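Putative hemin ABC transport system, membrane protein (Burkholderia cenocepacia J2315, PDB 5B57) probably forms the membrane-spanning permease subunit of an ABC importer that carries heme across the cell membrane. Local coordinates at residues T150-L155 and A166-V171; G116-T121 and A300-A305; T47-A52 and D326-L331; P316-L321 and A335-L340. All blocks are in the same frame, centred on the assembly; numbering follows the deposited sequence. Where two conformers were deposited one is given.

Contact 1. Residues T150-L155 and A166-V171; sequences TTLIVL and AAALPV
Leu152 and Ile153 meet Ala168 and Leu169 where the C-terminal end of helix 141-154 lies against the first turn of helix 168-188. These consecutive helices run roughly antiparallel here, as a helical hairpin of the transmembrane bundle. The apolar contacts centre on Leu152. Its CG stands anti to the backbone N (chi1 177°), which points the branch across, and chi2 (66°) then turns CD2 to the opposite helix: Leu152 CD2 lies 3.7 Å from Ala168 CB and 4.2 Å from Leu169 CD1. One methyl therefore rests between the short side chain of Ala168 and the branch of Leu169. Ile153 joins from the flank, its CG1 4.2 Å from Leu169 CD1, and the two side chains run at a slant to one another. A second kind of contact is methyl against backbone, for Leu152 CD2 also approaches Ala168 O and Leu169 N. No hydrogen bond crosses between 150-155 and 166-171. Thr150 OG1 and Thr151 OG1 bond back into their own helix, while Pro170 O probably accepts from Ser303 OG of helix 283-305. With aliphatic side chains and a short run of backbone meeting, the helix ends are joined by dispersion and by exclusion of solvent or lipid, without a directional bond to fix their register.

Contact 2. Residues G116-T121 and A300-A305; sequences GGFGAT and ALVSCA
This is a buried helix-helix contact near the centre of the chain, part of the all-helical transmembrane bundle of a FecCD-family permease. Helix 94-128 and the last turns of helix 283-305 run roughly antiparallel here, at 146° between their directions, and their local axes come no closer than 11.2 Å. At that spacing long side chains must bridge the gap, and two do so. Leu301 reaches across with its CG on the backbone N side, opposite the carbonyl carbon (chi1 -73°), and sets CD1 3.8 Å from Gly117 CA. Because Gly117 carries no side chain, the methyl can settle directly on the backbone. From the other helix comes Phe118, whose ring tip CZ is 4.4 Å from Val302 CG2, a loose and oblique approach. Further apolar contacts flank the pair: Leu301 also touches Val114 of its partner helix and Val252 of helix 242-260, and Phe118 touches Val298. No hydrogen bond links the two segments. Leu301 O accepts from both Cys304 N and Ala305 N, and Thr121 turns its hydroxyl back into its own helix. Gly117 O thus serves two donors, Thr121 N and Thr121 OG1, the hydroxyl sitting 2.8 Å from Gly117 O and tilted 32° from the carbonyl plane.

Contact 3. Residues T47-A52 and D326-L331; sequences TSRRFA and DQRIVL
Bends at chi2 and chi3 in both Arg49 and Arg328 swing their guanidinium groups toward each other, while Ile329, with CG1 opposite its carbonyl carbon (chi1 -62°), extends CD1 toward Ala52. The arginine side chains cross at about a right angle with their guanidinium planes 44° apart, and Arg49 NH1 comes 3.6 Å from Arg328 NH2. Both groups gather near the Asp326 carboxylate, which probably offsets their charge. Arg328 NH1 lies 3.1 Å from Asp326 OD2, a salt bridge of charges alone since the oxygen stands well out of the guanidinium plane; Arg49 NH1 is farther off, 4.9 Å from Asp326 OD2. The Arg328 guanidinium position is one of two modelled, so its contacts with Arg49 and Asp326 are tentative. The same carboxylate N-caps helix 327-352: Arg328 N donates to Asp326 OD1 over 2.7 Å, meeting it from above the carboxylate plane. Asn267 ND2 also bonds to Asp326 OD1, and the helix N-terminus would be expected to favour the negative charge. The apolar part is small, Ala52 CB to Ile329 CD1 at 4.2 Å. Arg50 forms a salt bridge to an acidic side chain of another protein in the assembly, so this region borders a subunit interface. The contact joins the loop ahead of helix 54-72 to the start of helix 327-352, with Cys323 of helix 311-323 touching both Ala52 and Ile329 and helix 263-269 flanking Arg328.

Contact 4. Residues P316-L321 and A335-L340; sequences PHCVRL and ALLGAL
Leu337 meets Cys318 and Val319 where helix 327-352 packs against helix 311-323. Along 335-340, Ala335 turns from the opposing helix and packs toward helix 94-128, as Ala339 does one turn later, and Leu336 faces Leu59 and Ala60 of helix 54-72. Leu337 supplies the cross-helix contact. Its backbone position sets CB against Val319, with Leu337 CB 3.9 Å from Val319 CG2. The branch beyond, with CG anti to the backbone N (chi1 -179°), carries CD2 on to the preceding residue, and Leu337 CD2 is 3.9 Å from Cys318 CB. Leu337 CD2 also lies 4.1 Å from Val319 CG2, so that methyl touches both residues. The Val319 and Leu337 side chains lie alongside, pointing opposite ways. On helix 311-323, Arg320 NH2 donates to His317 ND1 at 3.3 Å, nearly straight at 169°; the bond lies in the guanidinium plane but slightly off that of the imidazole, while Pro316 O lies over the centre of one guanidinium face. Arg320 NH2 also bonds to Gln126 OE1. Two helices consecutive in the chain, joined by a short turn and packed across each other through apolar side chains, thus form part of the FecCD-type all-helical bundle.

Overall arrangement
Contact 2 is the buried core of the set, near the chain centre; contact 1 is a surface contact, and contacts 3 and 4 are partly buried on the far side of the centre from contact 1. Contacts 3 and 4 share helix 327-352 and touch through Val330, packed on Arg320 and Val319. Contact 2 meets contact 4 where Ala335 and Ala339 pack on Gly116, and meets contact 3 where Ala120 O packs against Leu331 CD1. Contacts 1, 2 and 4 are apolar across their segments; contact 3, about 23 Å from the chain centre to its own centre, brings in charge. Contact 3 and, through Arg320, contact 4 approach another protein chain.

Contact 1. Residues T150-L155 and A166-V171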
loop_
_atom_site.group_PDB
_atom_site.type_symbol
_atom_site.label_atom_id
_atom_site.label_comp_id
_atom_site.label_asym_id
_atom_site.label_seq_id
_atom_site.Cartn_x
_atom_site.Cartn_y
_atom_site.Cartn_z
ATOM N N THR A 150 21.532 19.741 -14.968
ATOM C CA THR A 150 22.817 19.109 -15.226
ATOM C C THR A 150 23.157 19.129 -16.712
ATOM O O THR A 150 24.327 19.309 -17.083
ATOM C CB THR A 150 22.813 17.680 -14.688
ATOM O OG1 THR A 150 22.559 17.724 -13.291
ATOM C CG2 THR A 150 24.175 17.015 -14.875
ATOM N N THR A 151 22.150 18.944 -17.576
ATOM C CA THR A 151 22.369 19.086 -19.013
ATOM C C THR A 151 23.059 20.407 -19.338
ATOM O O THR A 151 23.973 20.455 -20.168
ATOM C CB THR A 151 21.043 18.990 -19.758
ATOM O OG1 THR A 151 20.461 17.702 -19.527
ATOM C CG2 THR A 151 21.259 19.186 -21.232
ATOM N N LEU A 152 22.653 21.486 -18.658
ATOM C CA LEU A 152 23.214 22.803 -18.932
ATOM C C LEU A 152 24.581 22.993 -18.290
ATOM O O LEU A 152 25.490 23.533 -18.929
ATOM C CB LEU A 152 22.271 23.912 -18.456
ATOM C CG LEU A 152 22.906 25.311 -18.671
ATOM C CD1 LEU A 152 23.073 25.645 -20.122
ATOM C CD2 LEU A 152 22.145 26.423 -18.025
ATOM N N ILE A 153 24.746 22.597 -17.027
ATOM C CA ILE A 153 26.034 22.811 -16.361
ATOM C C ILE A 153 27.149 22.065 -17.095
ATOM O O ILE A 153 28.270 22.571 -17.218
ATOM C CB ILE A 153 25.948 22.406 -14.875
ATOM C CG1 ILE A 153 24.942 23.265 -14.103
ATOM C CG2 ILE A 153 27.325 22.409 -14.206
ATOM C CD1 ILE A 153 24.913 22.951 -12.626
ATOM N N VAL A 154 26.852 20.871 -17.625
ATOM C CA VAL A 154 27.882 19.991 -18.181
ATOM C C VAL A 154 28.076 20.188 -19.681
ATOM O O VAL A 154 29.204 20.055 -20.177
ATOM C CB VAL A 154 27.559 18.521 -17.855
ATOM C CG1 VAL A 154 28.584 17.583 -18.519
ATOM C CG2 VAL A 154 27.494 18.310 -16.339
ATOM N N LEU A 155 27.009 20.500 -20.428
ATOM C CA LEU A 155 27.163 20.811 -21.843
ATOM C C LEU A 155 27.145 22.311 -22.081
ATOM O O LEU A 155 26.252 22.805 -22.783
ATOM C CB LEU A 155 26.084 20.097 -22.653
ATOM C CG LEU A 155 26.090 18.583 -22.387
ATOM C CD1 LEU A 155 24.945 17.872 -23.058
ATOM C CD2 LEU A 155 27.414 17.946 -22.788
ATOM N N ALA A 166 23.045 33.234 -15.975
ATOM C CA ALA A 166 22.465 33.299 -14.623
ATOM C C ALA A 166 20.933 33.227 -14.620
ATOM O O ALA A 166 20.322 32.918 -13.585
ATOM C CB ALA A 166 22.928 34.556 -13.871
ATOM N N ALA A 167 20.309 33.550 -15.758
ATOM C CA ALA A 167 18.950 33.142 -16.076
ATOM C C ALA A 167 18.923 31.874 -16.927
ATOM O O ALA A 167 17.847 31.318 -17.150
ATOM C CB ALA A 167 18.206 34.272 -16.795
ATOM N N ALA A 168 20.085 31.396 -17.386
ATOM C CA ALA A 168 20.164 30.136 -18.120
ATOM C C ALA A 168 19.926 28.925 -17.221
ATOM O O ALA A 168 19.235 27.986 -17.621
ATOM C CB ALA A 168 21.526 30.007 -18.809
ATOM N N LEU A 169 20.472 28.923 -15.996
ATOM C CA LEU A 169 20.315 27.736 -15.154
ATOM C C LEU A 169 18.855 27.508 -14.748
ATOM O O LEU A 169 18.293 26.455 -15.106
ATOM C CB LEU A 169 21.271 27.803 -13.967
ATOM C CG LEU A 169 21.330 26.500 -13.167
ATOM C CD1 LEU A 169 21.298 25.265 -14.032
ATOM C CD2 LEU A 169 22.642 26.522 -12.463
ATOM N N PRO A 170 18.167 28.442 -14.060
ATOM C CA PRO A 170 16.771 28.156 -13.670
ATOM C C PRO A 170 15.851 27.864 -14.842
ATOM O O PRO A 170 14.938 27.038 -14.711
ATOM C CB PRO A 170 16.345 29.431 -12.933
ATOM C CG PRO A 170 17.191 30.481 -13.522
ATOM C CD PRO A 170 18.534 29.832 -13.726
ATOM N N VAL A 171 16.055 28.509 -15.990
ATOM C CA VAL A 171 15.197 28.260 -17.148
ATOM C C VAL A 171 15.386 26.838 -17.665
ATOM O O VAL A 171 14.421 26.185 -18.073
ATOM C CB VAL A 171 15.449 29.324 -18.237
ATOM C CG1 VAL A 171 14.751 28.971 -19.532
ATOM C CG2 VAL A 171 14.973 30.675 -17.751
#

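Contact 2. Residues G116-T121 and A300-A305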
loop_
_atom_site.group_PDB
_atom_site.type_symbol
_atom_site.label_atom_id
_atom_site.label_comp_id
_atom_site.label_asym_id
_atom_site.label_seq_id
_atom_site.Cartn_x
_atom_site.Cartn_y
_atom_site.Cartn_z
ATOM N N GLY A 116 6.249 27.997 1.602
ATOM C CA GLY A 116 4.854 28.067 1.207
ATOM C C GLY A 116 4.549 27.217 -0.010
ATOM O O GLY A 116 3.496 26.582 -0.087
ATOM N N GLY A 117 5.469 27.179 -0.973
ATOM C CA GLY A 117 5.227 26.383 -2.168
ATOM C C GLY A 117 5.131 24.897 -1.868
ATOM O O GLY A 117 4.170 24.225 -2.260
ATOM N N PHE A 118 6.129 24.364 -1.170
ATOM C CA PHE A 118 6.145 22.941 -0.902
ATOM C C PHE A 118 5.013 22.538 0.045
ATOM O O PHE A 118 4.351 21.510 -0.175
ATOM C CB PHE A 118 7.509 22.554 -0.343
ATOM C CG PHE A 118 8.535 22.320 -1.389
ATOM C CD1 PHE A 118 8.371 21.311 -2.309
ATOM C CD2 PHE A 118 9.681 23.064 -1.435
ATOM C CE1 PHE A 118 9.329 21.057 -3.276
ATOM C CE2 PHE A 118 10.643 22.813 -2.394
ATOM C CZ PHE A 118 10.457 21.808 -3.316
ATOM N N GLY A 119 4.775 23.338 1.093
ATOM C CA GLY A 119 3.660 23.088 2.001
ATOM C C GLY A 119 2.336 22.906 1.281
ATOM O O GLY A 119 1.636 21.903 1.478
ATOM N N ALA A 120 1.989 23.863 0.410
ATOM C CA ALA A 120 0.715 23.855 -0.289
ATOM C C ALA A 120 0.636 22.733 -1.324
ATOM O O ALA A 120 -0.373 22.039 -1.415
ATOM C CB ALA A 120 0.482 25.213 -0.951
ATOM N N THR A 121 1.674 22.552 -2.137
ATOM C CA THR A 121 1.587 21.486 -3.136
ATOM C C THR A 121 1.560 20.112 -2.478
ATOM O O THR A 121 0.951 19.180 -3.016
ATOM C CB THR A 121 2.735 21.567 -4.166
ATOM O OG1 THR A 121 3.998 21.739 -3.502
ATOM C CG2 THR A 121 2.499 22.701 -5.179
ATOM N N ALA A 300 9.130 25.701 -10.703
ATOM C CA ALA A 300 9.697 27.015 -10.466
ATOM C C ALA A 300 10.661 27.008 -9.292
ATOM O O ALA A 300 11.678 27.704 -9.333
ATOM C CB ALA A 300 8.581 28.026 -10.226
ATOM N N LEU A 301 10.380 26.225 -8.250
ATOM C CA LEU A 301 11.140 26.350 -7.005
ATOM C C LEU A 301 12.450 25.582 -7.054
ATOM O O LEU A 301 13.504 26.109 -6.681
ATOM C CB LEU A 301 10.302 25.864 -5.832
ATOM C CG LEU A 301 9.212 26.871 -5.533
ATOM C CD1 LEU A 301 8.152 26.304 -4.579
ATOM C CD2 LEU A 301 9.899 28.096 -4.970
ATOM N N VAL A 302 12.391 24.318 -7.472
ATOM C CA VAL A 302 13.603 23.537 -7.656
ATOM C C VAL A 302 14.545 24.259 -8.599
ATOM O O VAL A 302 15.760 24.109 -8.489
ATOM C CB VAL A 302 13.240 22.131 -8.164
ATOM C CG1 VAL A 302 14.418 21.195 -8.044
ATOM C CG2 VAL A 302 12.107 21.593 -7.357
ATOM N N SER A 303 14.004 25.086 -9.507
ATOM C CA SER A 303 14.819 25.754 -10.521
ATOM C C SER A 303 15.833 26.692 -9.912
ATOM O O SER A 303 16.898 26.926 -10.503
ATOM C CB SER A 303 13.945 26.551 -11.485
ATOM O OG SER A 303 13.410 25.700 -12.486
ATOM N N CYS A 304 15.536 27.250 -8.751
ATOM C CA CYS A 304 16.435 28.227 -8.191
ATOM C C CYS A 304 16.769 27.957 -6.739
ATOM O O CYS A 304 17.475 28.763 -6.122
ATOM C CB CYS A 304 15.836 29.616 -8.340
ATOM S SG CYS A 304 14.253 29.674 -7.560
ATOM N N ALA A 305 16.303 26.845 -6.179
ATOM C CA ALA A 305 16.705 26.433 -4.845
ATOM C C ALA A 305 17.445 25.111 -4.800
ATOM O O ALA A 305 18.168 24.867 -3.827
ATOM C CB ALA A 305 15.484 26.319 -3.918
#

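Contact 3. Residues T47-A52 and D326-L331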
loop_
_atom_site.group_PDB
_atom_site.type_symbol
_atom_site.label_atom_id
_atom_site.label_comp_id
_atom_site.label_asym_id
_atom_site.label_seq_id
_atom_site.Cartn_x
_atom_site.Cartn_y
_atom_site.Cartn_z
ATOM N N THR A 47 -24.149 20.490 14.015
ATOM C CA THR A 47 -22.924 20.313 13.251
ATOM C C THR A 47 -21.982 21.502 13.497
ATOM O O THR A 47 -21.984 22.474 12.743
ATOM C CB THR A 47 -23.215 20.136 11.713
ATOM O OG1 THR A 47 -23.762 21.338 11.159
ATOM C CG2 THR A 47 -24.191 18.998 11.465
ATOM N N SER A 48 -21.176 21.411 14.559
ATOM C CA SER A 48 -20.267 22.486 14.960
ATOM C C SER A 48 -19.090 22.664 14.001
ATOM O O SER A 48 -19.216 22.478 12.785
ATOM C CB SER A 48 -19.745 22.230 16.387
ATOM O OG SER A 48 -18.623 23.045 16.724
ATOM N N ARG A 49 -17.948 23.058 14.552
ATOM C CA ARG A 49 -16.721 23.198 13.790
ATOM C C ARG A 49 -15.551 22.943 14.730
ATOM O O ARG A 49 -15.731 22.615 15.909
ATOM C CB ARG A 49 -16.622 24.585 13.128
ATOM C CG ARG A 49 -16.906 24.616 11.604
ATOM C CD ARG A 49 -16.001 25.642 10.915
ATOM N NE ARG A 49 -16.734 26.586 10.060
ATOM C CZ ARG A 49 -16.512 26.774 8.759
ATOM N NH1 ARG A 49 -15.557 26.078 8.146
ATOM N NH2 ARG A 49 -17.238 27.668 8.077
ATOM N N ARG A 50 -14.349 23.066 14.180
ATOM C CA ARG A 50 -13.107 23.051 14.933
ATOM C C ARG A 50 -12.518 24.456 14.859
ATOM O O ARG A 50 -12.430 25.030 13.765
ATOM C CB ARG A 50 -12.155 22.000 14.357
ATOM C CG ARG A 50 -12.037 22.038 12.830
ATOM C CD ARG A 50 -12.335 20.689 12.181
ATOM N NE ARG A 50 -11.631 19.578 12.806
ATOM C CZ ARG A 50 -11.539 18.373 12.257
ATOM N NH1 ARG A 50 -12.104 18.159 11.082
ATOM N NH2 ARG A 50 -10.886 17.387 12.869
ATOM N N PHE A 51 -12.155 25.023 16.024
ATOM C CA PHE A 51 -11.933 26.466 16.146
ATOM C C PHE A 51 -10.559 26.875 15.618
ATOM O O PHE A 51 -9.817 27.613 16.271
ATOM C CB PHE A 51 -12.178 26.941 17.598
ATOM C CG PHE A 51 -11.083 26.594 18.618
ATOM C CD1 PHE A 51 -10.150 25.582 18.406
ATOM C CD2 PHE A 51 -11.025 27.296 19.826
ATOM C CE1 PHE A 51 -9.171 25.300 19.377
ATOM C CE2 PHE A 51 -10.062 27.016 20.789
ATOM C CZ PHE A 51 -9.134 26.021 20.568
ATOM N N ALA A 52 -10.243 26.408 14.403
ATOM C CA ALA A 52 -8.921 26.606 13.806
ATOM C C ALA A 52 -8.534 28.071 13.691
ATOM O O ALA A 52 -7.647 28.507 14.440
ATOM C CB ALA A 52 -8.877 25.906 12.448
ATOM N N ASP A 326 -9.595 19.065 6.388
ATOM C CA ASP A 326 -10.336 19.995 5.533
ATOM C C ASP A 326 -9.397 20.788 4.626
ATOM O O ASP A 326 -8.603 21.602 5.112
ATOM C CB ASP A 326 -11.180 20.954 6.382
ATOM C CG ASP A 326 -12.066 21.901 5.527
ATOM O OD1 ASP A 326 -11.801 22.113 4.316
ATOM O OD2 ASP A 326 -13.050 22.449 6.077
ATOM N N GLN A 327 -9.487 20.570 3.305
ATOM C CA GLN A 327 -8.575 21.235 2.379
ATOM C C GLN A 327 -8.623 22.756 2.518
ATOM O O GLN A 327 -7.632 23.437 2.255
ATOM C CB GLN A 327 -8.904 20.817 0.945
ATOM C CG GLN A 327 -7.846 21.126 -0.117
ATOM C CD GLN A 327 -6.465 20.480 0.136
ATOM O OE1 GLN A 327 -6.303 19.614 1.008
ATOM N NE2 GLN A 327 -5.468 20.910 -0.638
ATOM N N ARG A 328 -9.759 23.306 2.958
ATOM C CA ARG A 328 -9.906 24.754 3.059
ATOM C C ARG A 328 -9.019 25.350 4.145
ATOM O O ARG A 328 -8.594 26.491 4.049
ATOM C CB ARG A 328 -11.389 25.100 3.282
ATOM C CG ARG A 328 -12.149 25.608 2.040
ATOM C CD ARG A 328 -13.581 25.019 1.914
ATOM N NE ARG A 328 -14.523 25.425 2.971
ATOM C CZ ARG A 328 -15.132 24.587 3.816
ATOM N NH1 ARG A 328 -14.914 23.272 3.751
ATOM N NH2 ARG A 328 -15.972 25.065 4.728
ATOM N N ILE A 329 -8.728 24.567 5.203
ATOM C CA ILE A 329 -7.759 24.972 6.224
ATOM C C ILE A 329 -6.338 24.551 5.850
ATOM O O ILE A 329 -5.385 25.316 6.012
ATOM C CB ILE A 329 -8.144 24.373 7.591
ATOM C CG1 ILE A 329 -9.490 24.894 8.035
ATOM C CG2 ILE A 329 -7.072 24.663 8.635
ATOM C CD1 ILE A 329 -10.215 23.964 9.025
ATOM N N VAL A 330 -6.163 23.313 5.382
ATOM C CA VAL A 330 -4.833 22.710 5.366
ATOM C C VAL A 330 -3.946 23.369 4.319
ATOM O O VAL A 330 -2.740 23.528 4.530
ATOM C CB VAL A 330 -4.930 21.195 5.138
ATOM C CG1 VAL A 330 -3.545 20.625 4.750
ATOM C CG2 VAL A 330 -5.509 20.520 6.354
ATOM N N LEU A 331 -4.521 23.765 3.168
ATOM C CA LEU A 331 -3.672 24.250 2.081
ATOM C C LEU A 331 -3.052 25.604 2.395
ATOM O O LEU A 331 -1.829 25.745 2.220
ATOM C CB LEU A 331 -4.448 24.252 0.763
ATOM C CG LEU A 331 -3.529 24.563 -0.423
ATOM C CD1 LEU A 331 -3.746 23.564 -1.531
ATOM C CD2 LEU A 331 -3.782 25.956 -0.958
#

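Contact 4. Residues P316-L321 and A335-L340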
loop_
_atom_site.group_PDB
_atom_site.type_symbol
_atom_site.label_atom_id
_atom_site.label_comp_id
_atom_site.label_asym_id
_atom_site.label_seq_id
_atom_site.Cartn_x
_atom_site.Cartn_y
_atom_site.Cartn_z
ATOM N N PRO A 316 2.212 19.853 5.760
ATOM C CA PRO A 316 0.770 19.555 5.705
ATOM C C PRO A 316 0.347 18.489 6.681
ATOM O O PRO A 316 -0.864 18.312 6.883
ATOM C CB PRO A 316 0.544 19.107 4.258
ATOM C CG PRO A 316 1.822 18.636 3.820
ATOM C CD PRO A 316 2.904 19.365 4.560
ATOM N N HIS A 317 1.294 17.790 7.307
ATOM C CA HIS A 317 0.950 16.783 8.299
ATOM C C HIS A 317 0.736 17.366 9.685
ATOM O O HIS A 317 -0.108 16.870 10.428
ATOM C CB HIS A 317 2.025 15.704 8.376
ATOM C CG HIS A 317 1.571 14.471 9.094
ATOM N ND1 HIS A 317 0.789 13.503 8.496
ATOM C CD2 HIS A 317 1.748 14.072 10.376
ATOM C CE1 HIS A 317 0.528 12.549 9.370
ATOM N NE2 HIS A 317 1.094 12.873 10.520
ATOM N N CYS A 318 1.457 18.406 10.067
ATOM C CA CYS A 318 1.189 18.987 11.377
ATOM C C CYS A 318 -0.073 19.828 11.339
ATOM O O CYS A 318 -0.882 19.786 12.278
ATOM C CB CYS A 318 2.382 19.816 11.849
ATOM S SG CYS A 318 3.972 18.990 11.629
ATOM N N VAL A 319 -0.259 20.589 10.262
ATOM C CA VAL A 319 -1.449 21.420 10.162
ATOM C C VAL A 319 -2.683 20.545 10.198
ATOM O O VAL A 319 -3.710 20.911 10.794
ATOM C CB VAL A 319 -1.403 22.266 8.885
ATOM C CG1 VAL A 319 -2.784 22.854 8.618
ATOM C CG2 VAL A 319 -0.285 23.331 8.969
ATOM N N ARG A 320 -2.586 19.352 9.601
ATOM C CA ARG A 320 -3.708 18.409 9.621
ATOM C C ARG A 320 -4.028 17.946 11.045
ATOM O O ARG A 320 -5.177 18.032 11.495
ATOM C CB ARG A 320 -3.395 17.220 8.722
ATOM C CG ARG A 320 -3.982 17.297 7.335
ATOM C CD ARG A 320 -3.961 15.909 6.723
ATOM N NE ARG A 320 -2.608 15.363 6.755
ATOM C CZ ARG A 320 -1.787 15.374 5.714
ATOM N NH1 ARG A 320 -2.183 15.894 4.557
ATOM N NH2 ARG A 320 -0.579 14.850 5.822
ATOM N N LEU A 321 -3.015 17.441 11.765
ATOM C CA LEU A 321 -3.177 17.028 13.157
ATOM C C LEU A 321 -3.656 18.151 14.070
ATOM O O LEU A 321 -4.110 17.869 15.184
ATOM C CB LEU A 321 -1.859 16.488 13.694
ATOM C CG LEU A 321 -1.489 15.161 13.043
ATOM C CD1 LEU A 321 0.037 14.931 12.981
ATOM C CD2 LEU A 321 -2.205 14.016 13.774
ATOM N N ALA A 335 1.040 25.898 3.847
ATOM C CA ALA A 335 1.942 26.857 3.213
ATOM C C ALA A 335 2.535 27.836 4.238
ATOM O O ALA A 335 3.754 28.060 4.241
ATOM C CB ALA A 335 1.224 27.576 2.068
ATOM N N LEU A 336 1.713 28.389 5.145
ATOM C CA LEU A 336 2.267 29.208 6.221
ATOM C C LEU A 336 3.281 28.425 7.051
ATOM O O LEU A 336 4.420 28.868 7.236
ATOM C CB LEU A 336 1.168 29.743 7.119
ATOM C CG LEU A 336 0.122 30.722 6.600
ATOM C CD1 LEU A 336 -0.781 31.070 7.756
ATOM C CD2 LEU A 336 0.790 31.953 6.061
ATOM N N LEU A 337 2.892 27.254 7.563
ATOM C CA LEU A 337 3.841 26.466 8.348
ATOM C C LEU A 337 5.064 26.044 7.523
ATOM O O LEU A 337 6.184 25.947 8.061
ATOM C CB LEU A 337 3.168 25.232 8.942
ATOM C CG LEU A 337 4.171 24.441 9.789
ATOM C CD1 LEU A 337 4.613 25.283 10.998
ATOM C CD2 LEU A 337 3.655 23.057 10.192
ATOM N N GLY A 338 4.893 25.790 6.225
ATOM C CA GLY A 338 6.058 25.474 5.411
ATOM C C GLY A 338 7.001 26.658 5.278
ATOM O O GLY A 338 8.218 26.531 5.429
ATOM N N ALA A 339 6.442 27.826 4.968
ATOM C CA ALA A 339 7.250 29.031 4.960
ATOM C C ALA A 339 7.903 29.246 6.317
ATOM O O ALA A 339 9.095 29.562 6.397
ATOM C CB ALA A 339 6.390 30.226 4.558
ATOM N N LEU A 340 7.162 29.014 7.400
ATOM C CA LEU A 340 7.766 29.165 8.719
ATOM C C LEU A 340 8.906 28.165 8.940
ATOM O O LEU A 340 9.976 28.528 9.438
ATOM C CB LEU A 340 6.704 29.039 9.814
ATOM C CG LEU A 340 7.305 29.288 11.195
ATOM C CD1 LEU A 340 7.958 30.679 11.287
ATOM C CD2 LEU A 340 6.244 29.135 12.245
#